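Local atomic coordinates of Methylcobalamin\: coenzyme M methyltransferase (Methanosarcina mazei, PDB entry 4AY7), a protein that transfers the methyl group of a methylated corrinoid to coenzyme M in methanogenesis, as a zinc enzyme with a TIM-barrel fold of the uroporphyrinogen decarboxylase family. Residues E12-L20 against G145-G153; F224-F235 against P253-F263. One frame throughout, in Å; residues are numbered along the deposited sequence.

Interaction 1. Residues E12-L20 against G145-G153; sequences EFTLKTRLL and GPDVPIVGG
Lys-16 sends CG away from its own backbone N (chi1 169°), runs on extended, and then bends at chi3 (82°), a course that carries its ammonium back to the turn at Pro-146. There Lys-16 NZ donates to Pro-146 O over 2.7 Å, in the carbonyl plane and on a lone pair. The backbone of the same residue grips the next carbonyl: Lys-16 N bonds to Asp-147 O at 3.0 Å, approaching from above the carbonyl plane. One lysine thus holds two successive carbonyls of the type I turn Gly-145 to Val-148, an example of a first-turn N-H that the helix leaves over being used on a partner loop.

Thr-14 is the N-cap, its OG1 accepting from Thr-17 N while Thr-17 OG1 takes Thr-14 N, a capping box. The methyl CG2 of Thr-14 faces the carboxylate carbon CG of Asp-147 at 3.8 Å, and a water that donates to Asp-147 OD1 lies near Thr-14 OG1. On the apolar side Leu-19 CD2 touches Pro-149 CG at 3.7 Å, the two side chains crossing at about a right angle, and Leu-15 CB packs against Pro-149 CD at 3.8 Å.

The contact joins the start of helix 15-24 to the loop between helix 130-144 and strand 150-155. Strand 78-80 pairs with Pro-149 and Val-151 on one flank, while Leu-19 also reaches Val-206 of strand 206-210 on the other.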
loop_
_atom_site.group_PDB
_atom_site.type_symbol
_atom_site.label_atom_id
_atom_site.label_comp_id
_atom_site.label_asym_id
_atom_site.label_seq_id
_atom_site.Cartn_x
_atom_site.Cartn_y
_atom_site.Cartn_z
ATOM N N GLU A 12 -21.500 12.338 -13.333
ATOM C CA GLU A 12 -20.315 12.602 -14.166
ATOM C C GLU A 12 -19.058 12.494 -13.276
ATOM O O GLU A 12 -18.222 13.392 -13.259
ATOM C CB GLU A 12 -20.388 13.985 -14.813
ATOM N N PHE A 13 -18.931 11.408 -12.523
ATOM C CA PHE A 13 -17.667 11.096 -11.900
ATOM C C PHE A 13 -16.756 10.536 -12.967
ATOM O O PHE A 13 -17.212 9.947 -13.937
ATOM C CB PHE A 13 -17.821 10.059 -10.805
ATOM C CG PHE A 13 -18.492 10.574 -9.568
ATOM C CD1 PHE A 13 -17.750 11.223 -8.573
ATOM C CD2 PHE A 13 -19.851 10.403 -9.379
ATOM C CE1 PHE A 13 -18.359 11.664 -7.409
ATOM C CE2 PHE A 13 -20.473 10.875 -8.236
ATOM C CZ PHE A 13 -19.738 11.516 -7.254
ATOM N N THR A 14 -15.453 10.753 -12.766
ATOM C CA THR A 14 -14.360 10.090 -13.478
ATOM C C THR A 14 -13.818 9.052 -12.526
ATOM O O THR A 14 -14.150 9.045 -11.339
ATOM C CB THR A 14 -13.256 11.059 -13.907
ATOM O OG1 THR A 14 -12.582 11.609 -12.762
ATOM C CG2 THR A 14 -13.815 12.140 -14.766
ATOM N N LEU A 15 -12.989 8.153 -13.045
ATOM C CA LEU A 15 -12.429 7.148 -12.167
ATOM C C LEU A 15 -11.662 7.832 -11.040
ATOM O O LEU A 15 -11.660 7.301 -9.919
ATOM C CB LEU A 15 -11.482 6.193 -12.891
ATOM C CG LEU A 15 -12.022 5.303 -14.013
ATOM C CD1 LEU A 15 -10.840 4.457 -14.532
ATOM C CD2 LEU A 15 -13.304 4.527 -13.651
ATOM N N LYS A 16 -11.011 8.948 -11.350
ATOM C CA LYS A 16 -10.227 9.664 -10.380
ATOM C C LYS A 16 -11.112 10.331 -9.326
ATOM O O LYS A 16 -10.883 10.154 -8.131
ATOM C CB LYS A 16 -9.253 10.710 -11.020
ATOM C CG LYS A 16 -8.592 11.674 -10.012
ATOM C CD LYS A 16 -7.443 12.485 -10.559
ATOM C CE LYS A 16 -7.756 13.742 -11.349
ATOM N NZ LYS A 16 -6.444 14.233 -12.028
ATOM N N THR A 17 -12.113 11.082 -9.780
ATOM C CA THR A 17 -13.010 11.837 -8.853
ATOM C C THR A 17 -13.810 10.891 -7.967
ATOM O O THR A 17 -14.026 11.190 -6.786
ATOM C CB THR A 17 -13.929 12.874 -9.493
ATOM O OG1 THR A 17 -14.782 12.237 -10.397
ATOM C CG2 THR A 17 -13.231 14.075 -10.168
ATOM N N ARG A 18 -14.207 9.746 -8.509
ATOM C CA ARG A 18 -14.955 8.750 -7.726
ATOM C C ARG A 18 -14.060 8.184 -6.646
ATOM O O ARG A 18 -14.520 7.963 -5.511
ATOM C CB ARG A 18 -15.475 7.627 -8.596
ATOM C CG ARG A 18 -16.298 6.590 -7.872
ATOM C CD ARG A 18 -16.778 5.486 -8.774
ATOM N NE ARG A 18 -17.710 5.977 -9.811
ATOM C CZ ARG A 18 -17.478 5.995 -11.126
ATOM N NH1 ARG A 18 -16.348 5.581 -11.630
ATOM N NH2 ARG A 18 -18.406 6.443 -11.954
ATOM N N LEU A 19 -12.807 7.826 -7.011
ATOM C CA LEU A 19 -11.921 7.216 -5.999
ATOM C C LEU A 19 -11.706 8.150 -4.824
ATOM O O LEU A 19 -11.757 7.747 -3.666
ATOM C CB LEU A 19 -10.568 6.695 -6.566
ATOM C CG LEU A 19 -9.625 5.996 -5.564
ATOM C CD1 LEU A 19 -10.335 4.828 -4.860
ATOM C CD2 LEU A 19 -8.287 5.585 -6.235
ATOM N N LEU A 20 -11.383 9.387 -5.125
ATOM C CA LEU A 20 -11.098 10.381 -4.116
ATOM C C LEU A 20 -12.363 10.667 -3.253
ATOM O O LEU A 20 -12.328 10.728 -2.018
ATOM C CB LEU A 20 -10.572 11.662 -4.832
ATOM C CG LEU A 20 -9.170 11.547 -5.423
ATOM C CD1 LEU A 20 -8.886 12.838 -6.162
ATOM C CD2 LEU A 20 -8.090 11.283 -4.397
ATOM N N GLY A 145 -3.802 9.937 -18.874
ATOM C CA GLY A 145 -4.460 11.218 -18.796
ATOM C C GLY A 145 -4.989 11.539 -17.395
ATOM O O GLY A 145 -4.692 10.810 -16.390
ATOM N N PRO A 146 -5.716 12.654 -17.295
ATOM C CA PRO A 146 -6.004 13.219 -16.009
ATOM C C PRO A 146 -7.126 12.505 -15.266
ATOM O O PRO A 146 -7.231 12.695 -14.060
ATOM C CB PRO A 146 -6.410 14.674 -16.338
ATOM C CG PRO A 146 -6.951 14.604 -17.729
ATOM C CD PRO A 146 -6.216 13.488 -18.411
ATOM N N ASP A 147 -7.901 11.668 -15.951
ATOM C CA ASP A 147 -9.113 11.095 -15.338
ATOM C C ASP A 147 -9.029 9.712 -14.686
ATOM O O ASP A 147 -10.044 9.221 -14.169
ATOM C CB ASP A 147 -10.236 11.089 -16.368
ATOM C CG ASP A 147 -10.605 12.516 -16.824
ATOM O OD1 ASP A 147 -10.364 13.538 -16.098
ATOM O OD2 ASP A 147 -11.199 12.604 -17.909
ATOM N N VAL A 148 -7.851 9.108 -14.712
ATOM C CA VAL A 148 -7.565 7.865 -14.030
ATOM C C VAL A 148 -6.662 8.162 -12.871
ATOM O O VAL A 148 -5.640 8.860 -13.054
ATOM C CB VAL A 148 -6.870 6.913 -14.974
ATOM C CG1 VAL A 148 -6.527 5.605 -14.285
ATOM C CG2 VAL A 148 -7.765 6.657 -16.157
ATOM N N PRO A 149 -6.975 7.621 -11.704
ATOM C CA PRO A 149 -6.134 7.908 -10.549
ATOM C C PRO A 149 -4.863 7.018 -10.502
ATOM O O PRO A 149 -4.910 5.881 -10.897
ATOM C CB PRO A 149 -7.057 7.584 -9.384
ATOM C CG PRO A 149 -7.888 6.452 -9.857
ATOM C CD PRO A 149 -8.101 6.724 -11.348
ATOM N N ILE A 150 -3.782 7.543 -9.950
ATOM C CA ILE A 150 -2.519 6.874 -9.782
ATOM C C ILE A 150 -2.316 6.763 -8.309
ATOM O O ILE A 150 -2.372 7.750 -7.606
ATOM C CB ILE A 150 -1.337 7.646 -10.401
ATOM C CG1 ILE A 150 -1.565 7.828 -11.888
ATOM C CG2 ILE A 150 0.003 6.928 -10.112
ATOM C CD1 ILE A 150 -0.459 8.621 -12.565
ATOM N N VAL A 151 -2.206 5.523 -7.853
ATOM C CA VAL A 151 -1.896 5.218 -6.477
ATOM C C VAL A 151 -0.375 4.892 -6.300
ATOM O O VAL A 151 0.156 3.983 -6.912
ATOM C CB VAL A 151 -2.690 4.005 -6.032
ATOM C CG1 VAL A 151 -2.354 3.751 -4.577
ATOM C CG2 VAL A 151 -4.210 4.256 -6.210
ATOM N N GLY A 152 0.301 5.688 -5.502
ATOM C CA GLY A 152 1.637 5.462 -5.123
ATOM C C GLY A 152 1.736 4.667 -3.852
ATOM O O GLY A 152 1.375 5.128 -2.799
ATOM N N GLY A 153 2.351 3.502 -3.958
ATOM C CA GLY A 153 2.569 2.623 -2.836
ATOM C C GLY A 153 3.937 2.744 -2.262
ATOM O O GLY A 153 4.929 3.001 -3.009
HETATM O O HOH W 1 -11.126 13.536 -13.302
#

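Interaction 2. Residues F224-F235 against P253-F263; sequences FRQFLKSRLQKF and PILSDMADCGF
The Phe-224 ring receives Ile-254 CD1 over one face, 4.0 Å from its centroid and offset toward the rim, a CH-pi contact; Asp-257 CB, Met-258 CG and Cys-261 SG come to it obliquely. The Arg-225 guanidinium is met at its edge, with Asp-257 OD2 lying 2.7 Å from NH1 and almost in its plane. That oxygen is used on its syn side, though the two planes are turned 49° apart. With an alanine in place of Phe-224, Ile-254 CD1 would probably lose the face it rests on and the Cys-261 sulfur its aromatic neighbour.

Farther along, Phe-263 CE1, at the ring edge, lies 4.0 Å from Leu-232 CB, and the Phe-235 and Phe-263 side chains cross at about a right angle. Gln-233 NE2 donates to Asp-260 O over 2.9 Å in a nearly straight bond, NE2 standing above that carbonyl's plane. Lys-229 NZ meets Asp-260 OD2 on the anti side at 3.2 Å, with a longer salt bridge to Asp-257.

Helix 221-238 thus meets helix 252-259 and the chain after it through an apolar seam bordered by a salt-bridge network. Asp-260 also pairs with Arg-285 and Arg-225 with Asp-222, giving each charge more than one partner.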
loop_
_atom_site.group_PDB
_atom_site.type_symbol
_atom_site.label_atom_id
_atom_site.label_comp_id
_atom_site.label_asym_id
_atom_site.label_seq_id
_atom_site.Cartn_x
_atom_site.Cartn_y
_atom_site.Cartn_z
ATOM N N PHE A 224 1.845 0.102 19.676
ATOM C CA PHE A 224 1.265 0.887 18.619
ATOM C C PHE A 224 0.774 2.233 19.188
ATOM O O PHE A 224 0.987 3.297 18.582
ATOM C CB PHE A 224 0.102 0.121 17.968
ATOM C CG PHE A 224 -0.500 0.836 16.818
ATOM C CD1 PHE A 224 -1.522 1.771 17.029
ATOM C CD2 PHE A 224 -0.051 0.583 15.487
ATOM C CE1 PHE A 224 -2.035 2.448 15.951
ATOM C CE2 PHE A 224 -0.554 1.284 14.420
ATOM C CZ PHE A 224 -1.608 2.175 14.641
ATOM N N ARG A 225 0.012 2.164 20.279
ATOM C CA ARG A 225 -0.570 3.389 20.868
ATOM C C ARG A 225 0.472 4.272 21.492
ATOM O O ARG A 225 0.402 5.477 21.367
ATOM C CB ARG A 225 -1.673 3.082 21.870
ATOM C CG ARG A 225 -2.913 2.554 21.166
ATOM C CD ARG A 225 -3.953 2.156 22.158
ATOM N NE ARG A 225 -3.686 0.919 22.900
ATOM C CZ ARG A 225 -4.118 -0.281 22.546
ATOM N NH1 ARG A 225 -4.801 -0.480 21.422
ATOM N NH2 ARG A 225 -3.863 -1.283 23.345
ATOM N N GLN A 226 1.488 3.690 22.097
ATOM C CA GLN A 226 2.481 4.492 22.786
ATOM C C GLN A 226 3.461 5.208 21.817
ATOM O O GLN A 226 3.821 6.407 22.053
ATOM C CB GLN A 226 3.314 3.645 23.731
ATOM C CG GLN A 226 4.285 4.586 24.371
ATOM C CD GLN A 226 4.895 4.061 25.635
ATOM O OE1 GLN A 226 4.774 2.862 25.958
ATOM N NE2 GLN A 226 5.639 4.925 26.310
ATOM N N PHE A 227 3.902 4.476 20.771
ATOM C CA PHE A 227 4.968 4.965 19.855
ATOM C C PHE A 227 4.655 5.141 18.376
ATOM O O PHE A 227 5.214 6.040 17.723
ATOM C CB PHE A 227 6.201 4.056 19.885
ATOM C CG PHE A 227 6.739 3.784 21.263
ATOM C CD1 PHE A 227 7.385 4.758 21.962
ATOM C CD2 PHE A 227 6.599 2.518 21.835
ATOM C CE1 PHE A 227 7.868 4.485 23.230
ATOM C CE2 PHE A 227 7.050 2.247 23.105
ATOM C CZ PHE A 227 7.692 3.218 23.797
ATOM N N LEU A 228 3.778 4.287 17.846
ATOM C CA LEU A 228 3.581 4.190 16.383
ATOM C C LEU A 228 2.530 5.144 15.899
ATOM O O LEU A 228 2.727 5.816 14.892
ATOM C CB LEU A 228 3.295 2.757 16.026
ATOM C CG LEU A 228 4.278 1.690 16.546
ATOM C CD1 LEU A 228 3.935 0.284 15.964
ATOM C CD2 LEU A 228 5.774 2.085 16.301
ATOM N N LYS A 229 1.413 5.251 16.627
ATOM C CA LYS A 229 0.274 6.068 16.219
ATOM C C LYS A 229 0.694 7.507 15.901
ATOM O O LYS A 229 0.296 8.047 14.871
ATOM C CB LYS A 229 -0.768 6.059 17.342
ATOM C CG LYS A 229 -2.073 6.695 16.988
ATOM C CD LYS A 229 -3.096 6.350 18.077
ATOM C CE LYS A 229 -4.217 7.340 18.125
ATOM N NZ LYS A 229 -5.463 6.786 18.798
ATOM N N SER A 230 1.514 8.099 16.769
ATOM C CA SER A 230 1.921 9.497 16.557
ATOM C C SER A 230 2.699 9.738 15.289
ATOM O O SER A 230 2.496 10.797 14.640
ATOM C CB SER A 230 2.666 10.118 17.776
ATOM O OG SER A 230 3.883 9.415 17.962
ATOM N N ARG A 231 3.526 8.758 14.874
ATOM C CA ARG A 231 4.221 8.923 13.648
ATOM C C ARG A 231 3.321 8.761 12.465
ATOM O O ARG A 231 3.440 9.495 11.483
ATOM C CB ARG A 231 5.479 7.997 13.553
ATOM C CG ARG A 231 6.669 8.452 14.401
ATOM C CD ARG A 231 6.589 8.055 15.887
ATOM N NE ARG A 231 7.642 8.712 16.657
ATOM C CZ ARG A 231 7.809 8.639 17.966
ATOM N NH1 ARG A 231 6.996 7.958 18.743
ATOM N NH2 ARG A 231 8.780 9.381 18.521
ATOM N N LEU A 232 2.451 7.764 12.509
ATOM C CA LEU A 232 1.439 7.585 11.403
ATOM C C LEU A 232 0.536 8.822 11.255
ATOM O O LEU A 232 0.346 9.296 10.125
ATOM C CB LEU A 232 0.620 6.339 11.669
ATOM C CG LEU A 232 1.415 5.044 11.547
ATOM C CD1 LEU A 232 0.683 3.822 12.157
ATOM C CD2 LEU A 232 1.771 4.750 10.077
ATOM N N GLN A 233 0.079 9.398 12.393
ATOM C CA GLN A 233 -0.598 10.709 12.404
ATOM C C GLN A 233 0.213 11.820 11.752
ATOM O O GLN A 233 -0.336 12.597 10.950
ATOM C CB GLN A 233 -0.937 11.135 13.823
ATOM C CG GLN A 233 -2.097 10.331 14.351
ATOM C CD GLN A 233 -2.371 10.526 15.847
ATOM O OE1 GLN A 233 -1.462 10.763 16.632
ATOM N NE2 GLN A 233 -3.614 10.370 16.237
ATOM N N LYS A 234 1.519 11.855 12.026
ATOM C CA LYS A 234 2.359 12.901 11.444
ATOM C C LYS A 234 2.489 12.704 9.957
ATOM O O LYS A 234 2.483 13.680 9.173
ATOM C CB LYS A 234 3.716 12.925 12.082
ATOM C CG LYS A 234 4.594 14.069 11.621
ATOM C CD LYS A 234 5.958 13.908 12.279
ATOM C CE LYS A 234 6.875 15.100 12.019
ATOM N NZ LYS A 234 6.107 16.363 12.280
ATOM N N PHE A 235 2.643 11.432 9.535
ATOM C CA PHE A 235 2.676 11.174 8.104
ATOM C C PHE A 235 1.424 11.659 7.380
ATOM O O PHE A 235 1.503 12.386 6.358
ATOM C CB PHE A 235 2.827 9.657 7.882
ATOM C CG PHE A 235 2.884 9.265 6.443
ATOM C CD1 PHE A 235 1.750 8.971 5.755
ATOM C CD2 PHE A 235 4.134 9.170 5.787
ATOM C CE1 PHE A 235 1.794 8.577 4.421
ATOM C CE2 PHE A 235 4.196 8.812 4.454
ATOM C CZ PHE A 235 3.002 8.527 3.762
ATOM N N PRO A 253 -7.101 -5.563 17.194
ATOM C CA PRO A 253 -6.783 -4.927 18.507
ATOM C C PRO A 253 -6.268 -3.494 18.399
ATOM O O PRO A 253 -6.264 -2.781 19.393
ATOM C CB PRO A 253 -5.754 -5.851 19.120
ATOM C CG PRO A 253 -5.881 -7.162 18.359
ATOM C CD PRO A 253 -6.397 -6.848 16.996
ATOM N N ILE A 254 -6.048 -3.034 17.176
ATOM C CA ILE A 254 -5.653 -1.686 16.893
ATOM C C ILE A 254 -6.440 -1.000 15.822
ATOM O O ILE A 254 -6.148 0.148 15.513
ATOM C CB ILE A 254 -4.128 -1.612 16.428
ATOM C CG1 ILE A 254 -3.843 -2.359 15.093
ATOM C CG2 ILE A 254 -3.189 -2.035 17.571
ATOM C CD1 ILE A 254 -2.476 -2.022 14.480
ATOM N N LEU A 255 -7.441 -1.683 15.256
ATOM C CA LEU A 255 -8.278 -1.106 14.213
ATOM C C LEU A 255 -8.837 0.251 14.595
ATOM O O LEU A 255 -8.788 1.164 13.795
ATOM C CB LEU A 255 -9.399 -2.080 13.831
ATOM C CG LEU A 255 -10.153 -1.730 12.564
ATOM C CD1 LEU A 255 -9.172 -1.524 11.390
ATOM C CD2 LEU A 255 -11.172 -2.849 12.258
ATOM N N SER A 256 -9.391 0.379 15.799
ATOM C CA SER A 256 -9.956 1.668 16.250
ATOM C C SER A 256 -8.866 2.767 16.378
ATOM O O SER A 256 -9.070 3.883 15.959
ATOM C CB SER A 256 -10.748 1.498 17.576
ATOM O OG SER A 256 -11.396 2.695 17.912
ATOM N N ASP A 257 -7.662 2.366 16.754
ATOM C CA ASP A 257 -6.487 3.267 16.840
ATOM C C ASP A 257 -6.023 3.649 15.445
ATOM O O ASP A 257 -5.703 4.802 15.233
ATOM C CB ASP A 257 -5.370 2.617 17.622
ATOM C CG ASP A 257 -5.770 2.263 19.026
ATOM O OD1 ASP A 257 -6.073 3.215 19.745
ATOM O OD2 ASP A 257 -5.783 1.050 19.407
ATOM N N MET A 258 -6.037 2.714 14.491
ATOM C CA MET A 258 -5.752 3.053 13.110
ATOM C C MET A 258 -6.668 4.131 12.582
ATOM O O MET A 258 -6.259 4.991 11.811
ATOM C CB MET A 258 -5.881 1.792 12.243
ATOM C CG MET A 258 -4.754 0.743 12.484
ATOM S SD MET A 258 -5.054 -0.843 11.689
ATOM C CE MET A 258 -5.134 -0.308 9.976
ATOM N N ALA A 259 -7.966 4.052 12.982
ATOM C CA ALA A 259 -8.968 4.966 12.517
ATOM C C ALA A 259 -8.761 6.362 13.046
ATOM O O ALA A 259 -9.302 7.291 12.474
ATOM C CB ALA A 259 -10.393 4.445 12.828
ATOM N N ASP A 260 -7.995 6.503 14.128
ATOM C CA ASP A 260 -7.589 7.816 14.663
ATOM C C ASP A 260 -6.280 8.397 14.054
ATOM O O ASP A 260 -5.827 9.447 14.536
ATOM C CB ASP A 260 -7.372 7.688 16.185
ATOM C CG ASP A 260 -8.631 7.463 16.977
ATOM O OD1 ASP A 260 -9.722 7.921 16.582
ATOM O OD2 ASP A 260 -8.546 6.817 18.048
ATOM N N CYS A 261 -5.680 7.765 13.016
ATOM C CA CYS A 261 -4.338 8.203 12.556
ATOM C C CYS A 261 -4.411 9.253 11.458
ATOM O O CYS A 261 -3.377 9.735 11.015
ATOM C CB CYS A 261 -3.468 7.069 12.112
ATOM S SG CYS A 261 -2.970 5.882 13.386
ATOM N N GLY A 262 -5.616 9.584 11.001
ATOM C CA GLY A 262 -5.738 10.637 10.007
ATOM C C GLY A 262 -5.664 10.282 8.549
ATOM O O GLY A 262 -5.671 11.164 7.699
ATOM N N PHE A 263 -5.686 8.996 8.256
ATOM C CA PHE A 263 -5.760 8.524 6.884
ATOM C C PHE A 263 -7.194 8.506 6.434
ATOM O O PHE A 263 -8.044 8.119 7.208
ATOM C CB PHE A 263 -5.202 7.101 6.815
ATOM C CG PHE A 263 -3.724 7.039 7.054
ATOM C CD1 PHE A 263 -3.246 6.999 8.371
ATOM C CD2 PHE A 263 -2.817 6.966 5.990
ATOM C CE1 PHE A 263 -1.876 6.953 8.628
ATOM C CE2 PHE A 263 -1.460 6.910 6.237
ATOM C CZ PHE A 263 -0.976 6.911 7.558
HETATM O O HOH W 2 -5.775 -3.170 21.829
HETATM O O HOH W 3 -3.080 13.141 10.824
#

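How the interactions relate
Interaction 1 closes before interaction 2 opens along the chain, and their centres lie 26 Å apart, with nearest atoms about 8 Å from each other and no touch. Both belong to the same TIM barrel. Interaction 1 sets helix 15-24 where the chain enters strand 150-155 of the parallel sheet; interaction 2 lies among the helices and loops flanking strand 242-246, two strands farther along, with strand 206-210 between. They illustrate contacts made at separate points around one barrel. The zinc ion held by His-246, Cys-248 and Cys-325 lies about 14 Å from the side chain of Val-151 and about 10 Å from that of Met-258, so neither contact forms the metal site itself.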